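Local structure of cycloalternan-forming enzyme (5F7U) at residues E248-F253 with N295-Y300; P289-A294 with F309-K314. The protein is a multidomain member of glycosyl hydrolase family 31, with a TIM barrel joined to several beta-rich domains, one of them a family 6 carbohydrate-binding module. The protein carries 1 engineered substitution. One frame throughout, in Å; residues are numbered along the deposited sequence.

Contact 1: residues E248-F253 with N295-Y300; sequences EAFYGF and NKYGMY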
loop_
_atom_site.group_PDB
_atom_site.type_symbol
_atom_site.label_atom_id
_atom_site.label_comp_id
_atom_site.label_asym_id
_atom_site.label_seq_id
_atom_site.Cartn_x
_atom_site.Cartn_y
_atom_site.Cartn_z
ATOM N N GLU A 248 -1.660 22.200 -2.253
ATOM C CA GLU A 248 -0.727 21.134 -1.898
ATOM C C GLU A 248 -1.458 19.897 -1.373
ATOM O O GLU A 248 -2.333 20.017 -0.525
ATOM C CB GLU A 248 0.325 21.626 -0.893
ATOM C CG GLU A 248 1.482 20.634 -0.760
ATOM C CD GLU A 248 2.610 21.131 0.121
ATOM O OE1 GLU A 248 2.440 22.145 0.832
ATOM O OE2 GLU A 248 3.673 20.475 0.122
ATOM N N ALA A 249 -1.133 18.730 -1.939
ATOM C CA ALA A 249 -1.717 17.451 -1.511
ATOM C C ALA A 249 -0.695 16.656 -0.699
ATOM O O ALA A 249 0.523 16.735 -0.968
ATOM C CB ALA A 249 -2.171 16.649 -2.708
ATOM N N PHE A 250 -1.186 15.899 0.292
ATOM C CA PHE A 250 -0.323 15.163 1.211
ATOM C C PHE A 250 -0.734 13.708 1.288
ATOM O O PHE A 250 -1.869 13.396 1.694
ATOM C CB PHE A 250 -0.402 15.765 2.612
ATOM C CG PHE A 250 -0.005 17.213 2.666
ATOM C CD1 PHE A 250 1.349 17.581 2.605
ATOM C CD2 PHE A 250 -0.981 18.217 2.811
ATOM C CE1 PHE A 250 1.723 18.929 2.685
ATOM C CE2 PHE A 250 -0.614 19.569 2.882
ATOM C CZ PHE A 250 0.738 19.921 2.824
ATOM N N TYR A 251 0.199 12.838 0.922
ATOM C CA TYR A 251 -0.092 11.421 0.749
ATOM C C TYR A 251 0.686 10.564 1.716
ATOM O O TYR A 251 1.746 10.959 2.174
ATOM C CB TYR A 251 0.300 10.997 -0.665
ATOM C CG TYR A 251 -0.303 11.844 -1.763
ATOM C CD1 TYR A 251 -1.667 11.796 -2.051
ATOM C CD2 TYR A 251 0.514 12.665 -2.553
ATOM C CE1 TYR A 251 -2.204 12.557 -3.101
ATOM C CE2 TYR A 251 -0.010 13.421 -3.597
ATOM C CZ TYR A 251 -1.367 13.359 -3.867
ATOM O OH TYR A 251 -1.890 14.123 -4.891
ATOM N N GLY A 252 0.168 9.368 1.994
ATOM C CA GLY A 252 0.894 8.378 2.776
ATOM C C GLY A 252 0.411 8.318 4.212
ATOM O O GLY A 252 -0.749 8.047 4.451
ATOM N N PHE A 253 1.316 8.618 5.151
ATOM C CA PHE A 253 1.066 8.533 6.606
ATOM C C PHE A 253 0.800 7.111 7.106
ATOM O O PHE A 253 0.165 6.910 8.150
ATOM C CB PHE A 253 -0.062 9.477 7.071
ATOM C CG PHE A 253 0.138 10.924 6.687
ATOM C CD1 PHE A 253 -0.319 11.408 5.457
ATOM C CD2 PHE A 253 0.743 11.825 7.581
ATOM C CE1 PHE A 253 -0.176 12.748 5.109
ATOM C CE2 PHE A 253 0.875 13.194 7.242
ATOM C CZ PHE A 253 0.412 13.655 5.999
ATOM N N ASN A 295 4.123 18.445 -4.160
ATOM C CA ASN A 295 5.137 19.486 -4.391
ATOM C C ASN A 295 6.575 18.973 -4.413
ATOM O O ASN A 295 7.525 19.755 -4.363
ATOM C CB ASN A 295 4.953 20.669 -3.428
ATOM C CG ASN A 295 3.748 21.507 -3.804
ATOM O OD1 ASN A 295 3.030 21.161 -4.749
ATOM N ND2 ASN A 295 3.496 22.575 -3.071
ATOM N N LYS A 296 6.711 17.644 -4.481
ATOM C CA LYS A 296 7.985 16.970 -4.824
ATOM C C LYS A 296 8.974 16.873 -3.652
ATOM O O LYS A 296 10.195 17.039 -3.824
ATOM C CB LYS A 296 8.655 17.606 -6.051
ATOM C CG LYS A 296 7.770 17.622 -7.286
ATOM C CD LYS A 296 8.562 18.057 -8.500
ATOM C CE LYS A 296 7.630 18.074 -9.703
ATOM N NZ LYS A 296 8.338 18.500 -10.936
ATOM N N TYR A 297 8.444 16.582 -2.467
ATOM C CA TYR A 297 9.294 16.235 -1.337
ATOM C C TYR A 297 8.526 15.267 -0.443
ATOM O O TYR A 297 7.294 15.191 -0.495
ATOM C CB TYR A 297 9.757 17.490 -0.552
ATOM C CG TYR A 297 8.603 18.143 0.184
ATOM C CD1 TYR A 297 7.777 19.059 -0.474
ATOM C CD2 TYR A 297 8.314 17.806 1.500
ATOM C CE1 TYR A 297 6.685 19.627 0.167
ATOM C CE2 TYR A 297 7.212 18.363 2.164
ATOM C CZ TYR A 297 6.420 19.284 1.482
ATOM O OH TYR A 297 5.336 19.821 2.106
ATOM N N GLY A 298 9.281 14.534 0.372
ATOM C CA GLY A 298 8.730 13.762 1.472
ATOM C C GLY A 298 9.240 14.313 2.789
ATOM O O GLY A 298 10.273 14.994 2.829
ATOM N N MET A 299 8.507 14.028 3.867
ATOM C CA MET A 299 8.978 14.405 5.212
ATOM C C MET A 299 8.812 13.189 6.091
ATOM O O MET A 299 7.741 12.616 6.130
ATOM C CB MET A 299 8.159 15.563 5.794
ATOM C CG MET A 299 8.631 16.016 7.187
ATOM S SD MET A 299 7.832 17.542 7.762
ATOM C CE MET A 299 8.565 18.748 6.655
ATOM N N TYR A 300 9.879 12.834 6.798
ATOM C CA TYR A 300 9.878 11.681 7.692
ATOM C C TYR A 300 10.320 12.138 9.065
ATOM O O TYR A 300 11.424 12.648 9.217
ATOM C CB TYR A 300 10.799 10.572 7.151
ATOM C CG TYR A 300 11.006 9.422 8.133
ATOM C CD1 TYR A 300 9.910 8.792 8.737
ATOM C CD2 TYR A 300 12.301 8.990 8.469
ATOM C CE1 TYR A 300 10.092 7.749 9.640
ATOM C CE2 TYR A 300 12.491 7.936 9.367
ATOM C CZ TYR A 300 11.379 7.337 9.946
ATOM O OH TYR A 300 11.543 6.299 10.835
HETATM O O HOH W 1 0.913 19.129 -3.999
#

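Contact 2: residues P289-A294 with F309-K314; sequences PFFVSA and FQMASK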
loop_
_atom_site.group_PDB
_atom_site.type_symbol
_atom_site.label_atom_id
_atom_site.label_comp_id
_atom_site.label_asym_id
_atom_site.label_seq_id
_atom_site.Cartn_x
_atom_site.Cartn_y
_atom_site.Cartn_z
ATOM N N PRO A 289 5.055 7.787 10.328
ATOM C CA PRO A 289 5.193 9.256 10.331
ATOM C C PRO A 289 5.995 9.761 9.113
ATOM O O PRO A 289 7.034 10.389 9.263
ATOM C CB PRO A 289 5.937 9.519 11.659
ATOM C CG PRO A 289 6.830 8.295 11.790
ATOM C CD PRO A 289 6.034 7.135 11.225
ATOM N N PHE A 290 5.494 9.441 7.921
ATOM C CA PHE A 290 6.119 9.790 6.662
ATOM C C PHE A 290 5.001 10.182 5.724
ATOM O O PHE A 290 4.018 9.458 5.598
ATOM C CB PHE A 290 6.858 8.572 6.090
ATOM C CG PHE A 290 7.337 8.734 4.657
ATOM C CD1 PHE A 290 8.164 9.806 4.261
ATOM C CD2 PHE A 290 7.012 7.755 3.714
ATOM C CE1 PHE A 290 8.616 9.915 2.939
ATOM C CE2 PHE A 290 7.469 7.858 2.383
ATOM C CZ PHE A 290 8.268 8.930 2.003
ATOM N N PHE A 291 5.153 11.331 5.079
ATOM C CA PHE A 291 4.261 11.698 3.991
ATOM C C PHE A 291 5.018 12.154 2.759
ATOM O O PHE A 291 6.168 12.585 2.843
ATOM C CB PHE A 291 3.219 12.757 4.421
ATOM C CG PHE A 291 3.772 14.154 4.630
ATOM C CD1 PHE A 291 4.001 15.002 3.539
ATOM C CD2 PHE A 291 4.015 14.638 5.921
ATOM C CE1 PHE A 291 4.497 16.282 3.725
ATOM C CE2 PHE A 291 4.497 15.928 6.111
ATOM C CZ PHE A 291 4.742 16.747 5.015
ATOM N N VAL A 292 4.352 12.054 1.618
ATOM C CA VAL A 292 4.883 12.562 0.353
ATOM C C VAL A 292 3.953 13.650 -0.135
ATOM O O VAL A 292 2.728 13.449 -0.156
ATOM C CB VAL A 292 4.972 11.433 -0.695
ATOM C CG1 VAL A 292 5.328 11.999 -2.080
ATOM C CG2 VAL A 292 5.991 10.385 -0.262
ATOM N N SER A 293 4.533 14.799 -0.508
ATOM C CA SER A 293 3.752 15.891 -1.085
ATOM C C SER A 293 3.899 15.898 -2.588
ATOM O O SER A 293 4.988 15.653 -3.113
ATOM C CB SER A 293 4.190 17.231 -0.498
ATOM O OG SER A 293 3.729 18.297 -1.317
ATOM N N ALA A 294 2.803 16.218 -3.286
ATOM C CA ALA A 294 2.867 16.399 -4.721
ATOM C C ALA A 294 3.701 17.631 -5.133
ATOM O O ALA A 294 3.985 17.814 -6.314
ATOM C CB ALA A 294 1.468 16.433 -5.309
ATOM N N PHE A 309 0.106 14.998 12.847
ATOM C CA PHE A 309 0.366 15.852 11.689
ATOM C C PHE A 309 -0.882 16.675 11.411
ATOM O O PHE A 309 -1.942 16.133 11.066
ATOM C CB PHE A 309 0.713 14.984 10.462
ATOM C CG PHE A 309 2.099 14.397 10.506
ATOM C CD1 PHE A 309 2.356 13.176 11.175
ATOM C CD2 PHE A 309 3.152 15.030 9.868
ATOM C CE1 PHE A 309 3.661 12.643 11.221
ATOM C CE2 PHE A 309 4.452 14.493 9.887
ATOM C CZ PHE A 309 4.710 13.305 10.573
ATOM N N GLN A 310 -0.754 17.984 11.585
ATOM C CA GLN A 310 -1.853 18.903 11.392
ATOM C C GLN A 310 -1.742 19.471 9.977
ATOM O O GLN A 310 -0.988 20.413 9.743
ATOM C CB GLN A 310 -1.767 20.013 12.447
ATOM C CG GLN A 310 -1.854 19.460 13.868
ATOM C CD GLN A 310 -1.608 20.512 14.928
ATOM O OE1 GLN A 310 -1.323 21.669 14.622
ATOM N NE2 GLN A 310 -1.709 20.110 16.185
ATOM N N MET A 311 -2.512 18.908 9.038
ATOM C CA MET A 311 -2.253 19.217 7.633
ATOM C C MET A 311 -3.210 20.284 7.120
ATOM O O MET A 311 -4.243 19.972 6.509
ATOM C CB MET A 311 -2.267 17.931 6.775
ATOM C CG MET A 311 -1.358 16.809 7.305
ATOM S SD MET A 311 0.357 17.316 7.629
ATOM C CE MET A 311 0.950 17.617 5.960
ATOM N N ALA A 312 -2.882 21.550 7.397
ATOM C CA ALA A 312 -3.792 22.671 7.057
ATOM C C ALA A 312 -5.161 22.456 7.726
ATOM O O ALA A 312 -6.209 22.797 7.173
ATOM C CB ALA A 312 -3.913 22.848 5.533
ATOM N N SER A 313 -5.114 21.900 8.936
ATOM C CA SER A 313 -6.305 21.565 9.728
ATOM C C SER A 313 -6.645 22.659 10.742
ATOM O O SER A 313 -7.752 22.675 11.283
ATOM C CB SER A 313 -6.058 20.255 10.486
ATOM O OG SER A 313 -4.932 20.416 11.337
ATOM N N LYS A 314 -5.695 23.554 11.010
ATOM C CA LYS A 314 -5.875 24.632 11.991
ATOM C C LYS A 314 -5.935 25.964 11.268
ATOM O O LYS A 314 -6.908 26.707 11.389
ATOM C CB LYS A 314 -4.736 24.672 13.026
ATOM C CG LYS A 314 -4.395 23.347 13.706
ATOM C CD LYS A 314 -5.555 22.776 14.506
ATOM C CE LYS A 314 -5.092 21.557 15.296
ATOM N NZ LYS A 314 -6.280 20.834 15.820
#

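Contact 1: residues E248-F253 with N295-Y300
Tyr297 and Asn295 both close on Glu248, in the N-terminal galactose mutarotase-like domain of this family 31 protein. Strands 250-254 and 297-301 flank strand 287-293 in the same sheet, and the two segments meet by side chains that reach across it near Ser293, at its C-terminal end. The tight, buried part is the Glu248 carboxylate. Tyr297 OH donates to Glu248 OE2 over 2.7 Å, reaching the syn side of the oxygen but 28° out of the carboxylate plane. Glu248 can span the gap because CG lies anti to its backbone N (chi1 -167°) and the chain runs on extended. Two further hydroxyls grip the same group: Ser293 OG bonds OE2 and Thr244 OG1 bonds OE1, so three side chains fix its rotation. Phe250 adds an apolar neighbour, its CE1 3.8 Å from Tyr297 OH, with the hydroxyl at the ring's edge.

Asn295 forms the looser side, partly exposed. Its amide lies flat against the carboxylate, planes 15° apart, with ND2 3.6 Å from Glu248 CD; this is stacking contact, not a hydrogen bond. Beyond it, water takes over from direct contact: one molecule accepts from Ala249 N at 2.9 Å and donates to Asn295 OD1 at 3.0 Å.

Contact 2: residues P289-A294 with F309-K314
A Met-aromatic contact lies in the apolar interior of the galactose mutarotase-like beta domain, where strand 287-293 faces strand 307-311 and no hydrogen bond joins the two. Met311 lays its methyl over one face of the Phe291 ring: CE sits 4.1 Å from the ring centroid, 18° off the normal and displaced toward the rim, in a CH-pi contact. The methionine chain bends at chi2 and again at chi3, which folds the methyl back toward the ring, while SD stands obliquely at 5.2 Å from the same centroid.

Phe309 CE2 comes to the edge of the Phe291 ring, near its plane. The two ring planes are nearly perpendicular, at 88°, but their centroids are 6.0 Å apart and the approach is oblique, with Phe291 CD2 4.0 Å from Phe309 CE2. More aromatic rings line the surroundings: Phe253 meets both phenylalanines, and Phe250 and Tyr319 each pack edge-to-face with Phe291. All four residues carrying the contact are buried, and what joins them is apolar packing. On the CE1 side of the Phe309 ring, where strand 287-293 turns a corner, CE1 rests 3.8 Å from Pro289 CA and 3.9 Å from Pro289 CB.

From the N terminus, the chain lays down 248-253 first, then 289-294, passes without a break into 295-300, doubling back as an antiparallel hairpin, and reaches 309-314 last. Contact 1 closes a loop of 41 residues that contains strand 287-293; contact 2 closes a shorter one of 14 residues that contains strand 297-301. Their segments alternate, so the two loops cross rather than nest. Segment 289-294 ties them together: it pairs with both strands of contact 1 in the sheet, as in the backbone bonds of Val292 with Tyr251 and Phe291 with Met299, and it also packs against strand 307-311, which pairs with strands 266-269 and 318-327. The centres of the two contacts lie about 7 Å apart.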